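Local coordinates for orotidine 5'-phosphate decarboxylase (Sulfolobus solfataricus, PDB 4DBE), which probably catalyses the decarboxylation of orotidine 5'-monophosphate to uridine 5'-monophosphate, the last step of de novo UMP synthesis, at residues Y109-M114 against G138-G143; M159-P164 against A179-E184; Y126-I131 against T150-D155. All coordinates share one frame; numbering follows the deposited sequence.

Contact 1 (Y109-M114 against G138-G143); sequences YLVAVM and GIVVGG. With BMP (6-hydroxyuridine-5'-phosphate), chain C.
Ala112 and Val113 both point their amide N-H at one oxygen, Val140 O, and this shared acceptor, taking two hydrogen bonds, marks a beta bulge: the parallel register, Val111 beside Val140, slips by one residue to Val113 beside Val141. Val140 O receives both donors in its carbonyl plane, Ala112 N at 2.8 Å and Val113 N at 3.2 Å. The bulge turns the Ala112 methyl toward the other strand, where CB lies 3.9 Å from Val141 CG2. Val113 CB meets the other branch, Val141 CG1. At the start of the pair Tyr109 swings its CG beside its own backbone N (chi1 -72°), which lays the ring over the Gly138 backbone; CD1 is 3.5 Å from Gly138 CA, and a side chain on that glycine would collide with the ring. Replacing Tyr109 by alanine would probably uncover the Gly138 backbone and deprive Lys137 and Glu55 of the hydroxyl they share. Val140 CG1 reaches 4.0 Å from C5 of the bound 6-hydroxyuridine-5'-phosphate, and Met114 CB lies 3.1 Å from its O4. The two strands are the ends of a beta-alpha-beta unit, flanked in the barrel by strands 81-85 and 160-163, with Tyr152 of helix 146-155 packed on Ala112, Val113 and Ile139.

Contact 2 (M159-P164 against A179-E184); sequences MTIVSP and AGADYE. With BMP (6-hydroxyuridine-5'-phosphate), chain C.
Gly180 O meets the CD1 end of Ile161 as the chain leaves helix 175-179 in a Schellman motif; the positive phi of Gly180 (130°) would jam a side chain against the preceding carbonyl, so the turn itself calls for glycine. Ala181 follows with its methyl touching both Ile161 and Ser163, CB lying 4.0 Å from Ile161 CG2 and 3.2 Å from Ser163 OG, a hydroxyl bonded to Val141 O. Asp182 then reaches across. With CG beside its own backbone N (chi1 -63°), the carboxylate comes up to Ile161, whose N-H gives OD2 a 2.8 Å bond on the anti lone pair, fairly straight at 163°. The same OD2 forms a salt bridge with Arg153. The backbone answers in the reverse direction: Ile161 O accepts from Asp182 N at 2.9 Å and from Tyr183 N at 3.3 Å, the latter nearly along the C=O axis. Tyr183 pairs with Val162 as a parallel strand begins, and Tyr183 O takes the N-H of Ser163. Its ring receives Thr160 CG2 at the edge, 4.1 Å from CD2, while stacking with Tyr27. Glu184 brings its CA to 3.2 Å from Ser163 O; its extended chain carries the carboxylate to Gly174 N and Val177 N, to which it is hydrogen-bonded. One step beyond Ser163, Pro164 CB is 3.2 Å from O4' of the bound nucleotide. The chemistry implies that a carboxylate does the work of a strand carbonyl: Asp182 OD2 accepts from Ile161 N before regular pairing starts, and Arg153 probably stabilises its negative charge.

Contact 3 (Y126-I131 against T150-D155); sequences YIKNVI and TQYRRD
Helices 126-131 and 150-155 run in roughly the same direction, their axes 42° apart and no nearer than 12.5 Å, a spacing wide enough that long side chains must bridge it. Lys128 does so: its chain is extended beyond CG, with chi2 at 180°, and passes over one face of the Tyr152 ring. CE sits 4.0 Å from the ring centroid in a CH-pi contact, 23° off the normal. NZ lies farther along, 4.8 Å from that centroid and still over the face, in a cation-pi interaction. The ammonium group ends in a salt bridge to Asp155 OD2, modelled at a very short separation whose exact value is doubtful. Gln151 comes across the lysine at about a right angle, its CD 3.2 Å from NZ. Around the phenol, Ile127 CG2 approaches Tyr152 OH at 3.8 Å and Ile131 CD1 reaches CE2 at 4.1 Å, both from helix 126-131. The lysine chain thus lies over one face of the ring, and the two isoleucines touch its hydroxyl end and CE2, while the lysine's charge is matched by Asp155. Ile131 also packs on Leu110 and Ile139. Such packing of neighbouring helices against each other and on the strands beneath belongs to the outer layer of a TIM barrel.

Overall arrangement
Contacts 1 and 2 are consecutive parts of the same barrel wall, their centres 8 Å apart: strands 138-141 and 160-163 are neighbours, joined by Ile139 N to Thr160 O at 2.8 Å, and Val140 CG1 packs 3.6 Å from Pro164 CD. Both touch the bound 6-hydroxyuridine-5'-phosphate. Contact 3 lies outside this wall, its centre 10 Å from that of contact 1, and Ile131 CD1 approaches Ile139 CG2 to 3.9 Å. Arg153 of helix 146-155 ties contact 3 to contact 2 through Asp182 and through its NH1, 2.8 Å from Met159 O. Contact 3 lies in the helical layer around the barrel, and the Tyr152 side chain comes no nearer the nucleotide than about 12 Å.

Contact 1 (Y109-M114 against G138-G143)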
loop_
_atom_site.group_PDB
_atom_site.type_symbol
_atom_site.label_atom_id
_atom_site.label_comp_id
_atom_site.label_asym_id
_atom_site.label_seq_id
_atom_site.Cartn_x
_atom_site.Cartn_y
_atom_site.Cartn_z
ATOM N N TYR A 109 9.211 1.899 -9.846
ATOM C CA TYR A 109 10.217 1.482 -8.885
ATOM C C TYR A 109 9.636 0.358 -8.046
ATOM O O TYR A 109 8.485 0.440 -7.624
ATOM C CB TYR A 109 10.582 2.638 -7.953
ATOM C CG TYR A 109 11.390 3.716 -8.607
ATOM C CD1 TYR A 109 12.767 3.776 -8.431
ATOM C CD2 TYR A 109 10.784 4.678 -9.399
ATOM C CE1 TYR A 109 13.516 4.769 -9.028
ATOM C CE2 TYR A 109 11.521 5.679 -9.996
ATOM C CZ TYR A 109 12.895 5.713 -9.807
ATOM O OH TYR A 109 13.637 6.708 -10.397
ATOM N N LEU A 110 10.424 -0.679 -7.789
ATOM C CA LEU A 110 9.958 -1.777 -6.952
ATOM C C LEU A 110 10.674 -1.788 -5.608
ATOM O O LEU A 110 11.895 -1.655 -5.546
ATOM C CB LEU A 110 10.131 -3.126 -7.661
ATOM C CG LEU A 110 9.212 -3.414 -8.859
ATOM C CD1 LEU A 110 9.471 -4.815 -9.446
ATOM C CD2 LEU A 110 7.742 -3.274 -8.467
ATOM N N VAL A 111 9.907 -1.941 -4.535
ATOM C CA VAL A 111 10.491 -2.090 -3.209
ATOM C C VAL A 111 11.196 -3.442 -3.102
ATOM O O VAL A 111 10.553 -4.490 -3.148
ATOM C CB VAL A 111 9.446 -1.986 -2.097
ATOM C CG1 VAL A 111 10.112 -2.252 -0.721
ATOM C CG2 VAL A 111 8.774 -0.617 -2.135
ATOM N N ALA A 112 12.512 -3.397 -2.937
ATOM C CA ALA A 112 13.346 -4.607 -2.850
ATOM C C ALA A 112 13.673 -5.006 -1.412
ATOM O O ALA A 112 13.451 -6.144 -1.006
ATOM C CB ALA A 112 14.633 -4.398 -3.628
ATOM N N VAL A 113 14.220 -4.069 -0.644
ATOM C CA VAL A 113 14.567 -4.335 0.746
ATOM C C VAL A 113 14.149 -3.115 1.559
ATOM O O VAL A 113 14.564 -1.999 1.250
ATOM C CB VAL A 113 16.073 -4.535 0.909
ATOM C CG1 VAL A 113 16.426 -4.813 2.391
ATOM C CG2 VAL A 113 16.574 -5.649 -0.022
ATOM N N MET A 114 13.332 -3.307 2.588
ATOM C CA MET A 114 12.891 -2.153 3.366
ATOM C C MET A 114 13.869 -1.759 4.476
ATOM O O MET A 114 14.834 -2.491 4.771
ATOM C CB MET A 114 11.461 -2.341 3.886
ATOM C CG MET A 114 10.421 -2.275 2.768
ATOM S SD MET A 114 8.744 -2.296 3.406
ATOM C CE MET A 114 8.640 -0.659 4.145
ATOM N N GLY A 138 13.678 1.271 -11.523
ATOM C CA GLY A 138 14.472 1.304 -10.310
ATOM C C GLY A 138 13.935 0.442 -9.199
ATOM O O GLY A 138 12.905 -0.218 -9.343
ATOM N N ILE A 139 14.640 0.460 -8.073
ATOM C CA ILE A 139 14.246 -0.312 -6.910
ATOM C C ILE A 139 14.531 0.502 -5.644
ATOM O O ILE A 139 15.357 1.408 -5.659
ATOM C CB ILE A 139 14.980 -1.677 -6.843
ATOM C CG1 ILE A 139 16.496 -1.468 -6.817
ATOM C CG2 ILE A 139 14.559 -2.575 -8.015
ATOM C CD1 ILE A 139 17.333 -2.787 -6.670
ATOM N N VAL A 140 13.834 0.166 -4.561
ATOM C CA VAL A 140 14.042 0.797 -3.268
ATOM C C VAL A 140 14.778 -0.194 -2.381
ATOM O O VAL A 140 14.319 -1.325 -2.193
ATOM C CB VAL A 140 12.696 1.196 -2.579
ATOM C CG1 VAL A 140 12.966 2.076 -1.353
ATOM C CG2 VAL A 140 11.752 1.902 -3.562
ATOM N N VAL A 141 15.927 0.232 -1.862
ATOM C CA VAL A 141 16.741 -0.590 -0.964
ATOM C C VAL A 141 17.176 0.247 0.233
ATOM O O VAL A 141 17.866 1.252 0.077
ATOM C CB VAL A 141 17.979 -1.194 -1.682
ATOM C CG1 VAL A 141 18.678 -2.186 -0.775
ATOM C CG2 VAL A 141 17.571 -1.867 -2.982
ATOM N N GLY A 142 16.746 -0.162 1.424
ATOM C CA GLY A 142 16.950 0.620 2.629
ATOM C C GLY A 142 18.382 1.084 2.799
ATOM O O GLY A 142 19.324 0.313 2.594
ATOM N N GLY A 143 18.543 2.353 3.164
ATOM C CA GLY A 143 19.852 2.914 3.441
ATOM C C GLY A 143 20.409 2.445 4.777
ATOM O O GLY A 143 21.553 2.741 5.122
HETATM P P BMP C . 12.039 9.530 6.950
HETATM O OP1 BMP C . 12.506 8.383 7.739
HETATM O OP2 BMP C . 11.255 10.722 7.707
HETATM O OP3 BMP C . 13.324 10.220 6.301
HETATM O "O5'" BMP C . 11.159 9.035 5.708
HETATM C "C5'" BMP C . 11.529 7.911 4.927
HETATM C "C4'" BMP C . 10.654 7.800 3.693
HETATM O "O4'" BMP C . 11.038 6.613 2.950
HETATM C "C3'" BMP C . 9.156 7.663 3.972
HETATM O "O3'" BMP C . 8.410 8.243 2.905
HETATM C "C2'" BMP C . 8.962 6.149 3.957
HETATM O "O2'" BMP C . 7.652 5.735 3.656
HETATM C "C1'" BMP C . 9.947 5.724 2.864
HETATM N N1 BMP C . 10.462 4.351 3.017
HETATM C C2 BMP C . 11.063 3.937 4.153
HETATM O O2 BMP C . 11.179 4.682 5.106
HETATM N N3 BMP C . 11.526 2.675 4.270
HETATM C C4 BMP C . 11.431 1.796 3.245
HETATM O O4 BMP C . 11.868 0.656 3.367
HETATM C C5 BMP C . 10.829 2.207 2.040
HETATM C C6 BMP C . 10.361 3.496 1.950
HETATM O O1 BMP C . 9.794 3.931 0.818
#

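Contact 2 (M159-P164 against A179-E184)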
loop_
_atom_site.group_PDB
_atom_site.type_symbol
_atom_site.label_atom_id
_atom_site.label_comp_id
_atom_site.label_asym_id
_atom_site.label_seq_id
_atom_site.Cartn_x
_atom_site.Cartn_y
_atom_site.Cartn_z
ATOM N N MET A 159 20.143 -0.471 -12.961
ATOM C CA MET A 159 18.973 -0.103 -12.180
ATOM C C MET A 159 19.197 1.196 -11.401
ATOM O O MET A 159 20.274 1.413 -10.845
ATOM C CB MET A 159 18.687 -1.222 -11.189
ATOM C CG MET A 159 17.338 -1.152 -10.567
ATOM S SD MET A 159 16.183 -1.745 -11.787
ATOM C CE MET A 159 16.101 -3.468 -11.365
ATOM N N THR A 160 18.180 2.055 -11.351
ATOM C CA THR A 160 18.212 3.209 -10.456
ATOM C C THR A 160 17.883 2.695 -9.062
ATOM O O THR A 160 16.886 2.010 -8.882
ATOM C CB THR A 160 17.175 4.289 -10.865
ATOM O OG1 THR A 160 17.452 4.757 -12.192
ATOM C CG2 THR A 160 17.203 5.478 -9.891
ATOM N N ILE A 161 18.734 2.984 -8.080
ATOM C CA ILE A 161 18.518 2.489 -6.729
ATOM C C ILE A 161 18.256 3.683 -5.830
ATOM O O ILE A 161 19.043 4.610 -5.814
ATOM C CB ILE A 161 19.737 1.690 -6.216
ATOM C CG1 ILE A 161 19.979 0.474 -7.118
ATOM C CG2 ILE A 161 19.536 1.256 -4.766
ATOM C CD1 ILE A 161 21.132 -0.399 -6.640
ATOM N N VAL A 162 17.121 3.682 -5.133
ATOM C CA VAL A 162 16.796 4.774 -4.208
ATOM C C VAL A 162 16.737 4.225 -2.797
ATOM O O VAL A 162 16.233 3.119 -2.569
ATOM C CB VAL A 162 15.471 5.504 -4.590
ATOM C CG1 VAL A 162 15.614 6.133 -5.961
ATOM C CG2 VAL A 162 14.282 4.542 -4.557
ATOM N N SER A 163 17.286 4.981 -1.854
ATOM C CA SER A 163 17.478 4.461 -0.512
ATOM C C SER A 163 16.977 5.407 0.581
ATOM O O SER A 163 17.541 6.487 0.787
ATOM C CB SER A 163 18.956 4.150 -0.279
ATOM O OG SER A 163 19.409 3.205 -1.236
ATOM N N PRO A 164 15.935 4.978 1.295
ATOM C CA PRO A 164 15.391 5.731 2.430
ATOM C C PRO A 164 15.942 5.194 3.761
ATOM O O PRO A 164 16.621 4.162 3.760
ATOM C CB PRO A 164 13.896 5.440 2.325
ATOM C CG PRO A 164 13.852 4.026 1.833
ATOM C CD PRO A 164 15.087 3.819 0.953
ATOM N N ALA A 179 27.462 3.075 -0.856
ATOM C CA ALA A 179 27.279 1.633 -0.968
ATOM C C ALA A 179 26.679 1.178 -2.308
ATOM O O ALA A 179 26.543 -0.019 -2.555
ATOM C CB ALA A 179 26.463 1.103 0.217
ATOM N N GLY A 180 26.320 2.136 -3.162
ATOM C CA GLY A 180 25.819 1.824 -4.489
ATOM C C GLY A 180 24.518 2.474 -4.941
ATOM O O GLY A 180 24.183 2.393 -6.121
ATOM N N ALA A 181 23.778 3.111 -4.031
ATOM C CA ALA A 181 22.521 3.768 -4.412
ATOM C C ALA A 181 22.787 4.980 -5.299
ATOM O O ALA A 181 23.856 5.580 -5.235
ATOM C CB ALA A 181 21.737 4.199 -3.167
ATOM N N ASP A 182 21.805 5.344 -6.123
ATOM C CA ASP A 182 21.880 6.582 -6.888
ATOM C C ASP A 182 21.393 7.795 -6.080
ATOM O O ASP A 182 21.974 8.882 -6.152
ATOM C CB ASP A 182 21.052 6.440 -8.155
ATOM C CG ASP A 182 21.599 5.367 -9.062
ATOM O OD1 ASP A 182 22.585 5.658 -9.770
ATOM O OD2 ASP A 182 21.075 4.233 -9.030
ATOM N N TYR A 183 20.331 7.591 -5.308
ATOM C CA TYR A 183 19.674 8.681 -4.590
ATOM C C TYR A 183 19.282 8.249 -3.194
ATOM O O TYR A 183 18.980 7.070 -2.954
ATOM C CB TYR A 183 18.429 9.137 -5.367
ATOM C CG TYR A 183 18.763 9.565 -6.770
ATOM C CD1 TYR A 183 19.545 10.690 -6.997
ATOM C CD2 TYR A 183 18.325 8.836 -7.872
ATOM C CE1 TYR A 183 19.874 11.085 -8.277
ATOM C CE2 TYR A 183 18.644 9.236 -9.159
ATOM C CZ TYR A 183 19.421 10.359 -9.350
ATOM O OH TYR A 183 19.751 10.764 -10.620
ATOM N N GLU A 184 19.297 9.195 -2.260
ATOM C CA GLU A 184 18.841 8.910 -0.908
ATOM C C GLU A 184 17.530 9.646 -0.652
ATOM O O GLU A 184 17.383 10.828 -0.976
ATOM C CB GLU A 184 19.898 9.274 0.142
ATOM C CG GLU A 184 21.110 8.357 0.051
ATOM C CD GLU A 184 22.188 8.642 1.073
ATOM O OE1 GLU A 184 21.975 9.516 1.938
ATOM O OE2 GLU A 184 23.255 7.973 0.997
HETATM P P BMP C . 12.039 9.530 6.950
HETATM O OP1 BMP C . 12.506 8.383 7.739
HETATM O OP2 BMP C . 11.255 10.722 7.707
HETATM O OP3 BMP C . 13.324 10.220 6.301
HETATM O "O5'" BMP C . 11.159 9.035 5.708
HETATM C "C5'" BMP C . 11.529 7.911 4.927
HETATM C "C4'" BMP C . 10.654 7.800 3.693
HETATM O "O4'" BMP C . 11.038 6.613 2.950
HETATM C "C3'" BMP C . 9.156 7.663 3.972
HETATM O "O3'" BMP C . 8.410 8.243 2.905
HETATM C "C2'" BMP C . 8.962 6.149 3.957
HETATM O "O2'" BMP C . 7.652 5.735 3.656
HETATM C "C1'" BMP C . 9.947 5.724 2.864
HETATM N N1 BMP C . 10.462 4.351 3.017
HETATM C C2 BMP C . 11.063 3.937 4.153
HETATM O O2 BMP C . 11.179 4.682 5.106
HETATM N N3 BMP C . 11.526 2.675 4.270
HETATM C C4 BMP C . 11.431 1.796 3.245
HETATM O O4 BMP C . 11.868 0.656 3.367
HETATM C C5 BMP C . 10.829 2.207 2.040
HETATM C C6 BMP C . 10.361 3.496 1.950
HETATM O O1 BMP C . 9.794 3.931 0.818
#

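Contact 3 (Y126-I131 against T150-D155)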
loop_
_atom_site.group_PDB
_atom_site.type_symbol
_atom_site.label_atom_id
_atom_site.label_comp_id
_atom_site.label_asym_id
_atom_site.label_seq_id
_atom_site.Cartn_x
_atom_site.Cartn_y
_atom_site.Cartn_z
ATOM N N TYR A 126 13.414 -14.864 -4.818
ATOM C CA TYR A 126 12.102 -14.645 -5.418
ATOM C C TYR A 126 11.910 -13.170 -5.770
ATOM O O TYR A 126 11.446 -12.824 -6.862
ATOM C CB TYR A 126 10.991 -15.110 -4.477
ATOM C CG TYR A 126 9.613 -14.814 -5.017
ATOM C CD1 TYR A 126 9.064 -15.598 -6.017
ATOM C CD2 TYR A 126 8.873 -13.737 -4.545
ATOM C CE1 TYR A 126 7.814 -15.332 -6.529
ATOM C CE2 TYR A 126 7.613 -13.457 -5.053
ATOM C CZ TYR A 126 7.089 -14.265 -6.041
ATOM O OH TYR A 126 5.846 -14.010 -6.558
ATOM N N ILE A 127 12.288 -12.303 -4.839
ATOM C CA ILE A 127 12.169 -10.864 -5.039
ATOM C C ILE A 127 12.994 -10.436 -6.247
ATOM O O ILE A 127 12.541 -9.657 -7.073
ATOM C CB ILE A 127 12.615 -10.089 -3.768
ATOM C CG1 ILE A 127 11.651 -10.364 -2.614
ATOM C CG2 ILE A 127 12.727 -8.598 -4.034
ATOM C CD1 ILE A 127 10.191 -10.122 -2.956
ATOM N N LYS A 128 14.206 -10.969 -6.370
ATOM C CA LYS A 128 15.056 -10.586 -7.490
ATOM C C LYS A 128 14.482 -11.056 -8.815
ATOM O O LYS A 128 14.580 -10.357 -9.830
ATOM C CB LYS A 128 16.491 -11.090 -7.291
ATOM C CG LYS A 128 17.220 -10.361 -6.177
ATOM C CD LYS A 128 18.657 -10.881 -5.983
ATOM C CE LYS A 128 19.292 -10.229 -4.759
ATOM N NZ LYS A 128 20.736 -10.568 -4.615
ATOM N N ASN A 129 13.860 -12.227 -8.799
ATOM C CA ASN A 129 13.246 -12.760 -10.010
ATOM C C ASN A 129 12.046 -11.909 -10.439
ATOM O O ASN A 129 11.856 -11.639 -11.634
ATOM C CB ASN A 129 12.820 -14.207 -9.797
ATOM C CG ASN A 129 13.893 -15.208 -10.217
ATOM O OD1 ASN A 129 15.055 -14.852 -10.454
ATOM N ND2 ASN A 129 13.499 -16.473 -10.312
ATOM N N VAL A 130 11.236 -11.495 -9.463
ATOM C CA VAL A 130 10.125 -10.588 -9.749
ATOM C C VAL A 130 10.670 -9.343 -10.435
ATOM O O VAL A 130 10.178 -8.915 -11.482
ATOM C CB VAL A 130 9.386 -10.127 -8.457
ATOM C CG1 VAL A 130 8.404 -8.991 -8.782
ATOM C CG2 VAL A 130 8.663 -11.288 -7.793
ATOM N N ILE A 131 11.690 -8.757 -9.826
ATOM C CA ILE A 131 12.276 -7.526 -10.331
ATOM C C ILE A 131 12.830 -7.704 -11.728
ATOM O O ILE A 131 12.572 -6.899 -12.630
ATOM C CB ILE A 131 13.380 -6.995 -9.375
ATOM C CG1 ILE A 131 12.758 -6.497 -8.070
ATOM C CG2 ILE A 131 14.172 -5.886 -10.037
ATOM C CD1 ILE A 131 13.776 -6.240 -6.954
ATOM N N THR A 150 24.764 -2.759 -1.827
ATOM C CA THR A 150 25.890 -3.199 -2.632
ATOM C C THR A 150 25.544 -4.477 -3.392
ATOM O O THR A 150 25.855 -4.603 -4.569
ATOM C CB THR A 150 27.148 -3.398 -1.757
ATOM O OG1 THR A 150 27.412 -2.185 -1.037
ATOM C CG2 THR A 150 28.351 -3.747 -2.626
ATOM N N GLN A 151 24.876 -5.417 -2.733
ATOM C CA GLN A 151 24.475 -6.656 -3.403
ATOM C C GLN A 151 23.545 -6.384 -4.585
ATOM O O GLN A 151 23.767 -6.905 -5.678
ATOM C CB GLN A 151 23.820 -7.636 -2.420
ATOM C CG GLN A 151 23.226 -8.876 -3.076
ATOM C CD GLN A 151 22.473 -9.767 -2.094
ATOM O OE1 GLN A 151 21.362 -9.440 -1.661
ATOM N NE2 GLN A 151 23.079 -10.901 -1.739
ATOM N N TYR A 152 22.508 -5.575 -4.370
ATOM C CA TYR A 152 21.579 -5.249 -5.457
ATOM C C TYR A 152 22.212 -4.492 -6.616
ATOM O O TYR A 152 21.785 -4.653 -7.764
ATOM C CB TYR A 152 20.313 -4.523 -4.952
ATOM C CG TYR A 152 19.247 -5.491 -4.488
ATOM C CD1 TYR A 152 19.282 -6.022 -3.211
ATOM C CD2 TYR A 152 18.234 -5.910 -5.341
ATOM C CE1 TYR A 152 18.332 -6.928 -2.785
ATOM C CE2 TYR A 152 17.272 -6.819 -4.920
ATOM C CZ TYR A 152 17.327 -7.320 -3.643
ATOM O OH TYR A 152 16.373 -8.221 -3.207
ATOM N N ARG A 153 23.210 -3.661 -6.326
ATOM C CA ARG A 153 23.886 -2.907 -7.378
ATOM C C ARG A 153 24.717 -3.851 -8.247
ATOM O O ARG A 153 24.859 -3.652 -9.453
ATOM C CB ARG A 153 24.783 -1.829 -6.776
ATOM C CG ARG A 153 25.742 -1.176 -7.750
ATOM C CD ARG A 153 25.034 -0.509 -8.895
ATOM N NE ARG A 153 24.343 0.712 -8.483
ATOM C CZ ARG A 153 23.278 1.197 -9.106
ATOM N NH1 ARG A 153 22.788 0.550 -10.142
ATOM N NH2 ARG A 153 22.686 2.313 -8.678
ATOM N N ARG A 154 25.281 -4.871 -7.616
ATOM C CA ARG A 154 26.015 -5.896 -8.346
ATOM C C ARG A 154 25.050 -6.673 -9.245
ATOM O O ARG A 154 25.313 -6.860 -10.433
ATOM C CB ARG A 154 26.727 -6.827 -7.362
ATOM C CG ARG A 154 27.742 -7.769 -7.983
ATOM C CD ARG A 154 28.634 -8.405 -6.910
ATOM N NE ARG A 154 27.863 -9.121 -5.894
ATOM C CZ ARG A 154 27.791 -8.764 -4.613
ATOM N NH1 ARG A 154 28.453 -7.697 -4.176
ATOM N NH2 ARG A 154 27.061 -9.477 -3.762
ATOM N N ASP A 155 23.922 -7.095 -8.678
ATOM C CA ASP A 155 22.947 -7.912 -9.390
ATOM C C ASP A 155 22.105 -7.132 -10.396
ATOM O O ASP A 155 21.398 -7.732 -11.211
ATOM C CB ASP A 155 22.012 -8.609 -8.398
ATOM C CG ASP A 155 22.736 -9.577 -7.482
ATOM O OD1 ASP A 155 23.882 -9.982 -7.799
ATOM O OD2 ASP A 155 22.148 -9.941 -6.440
#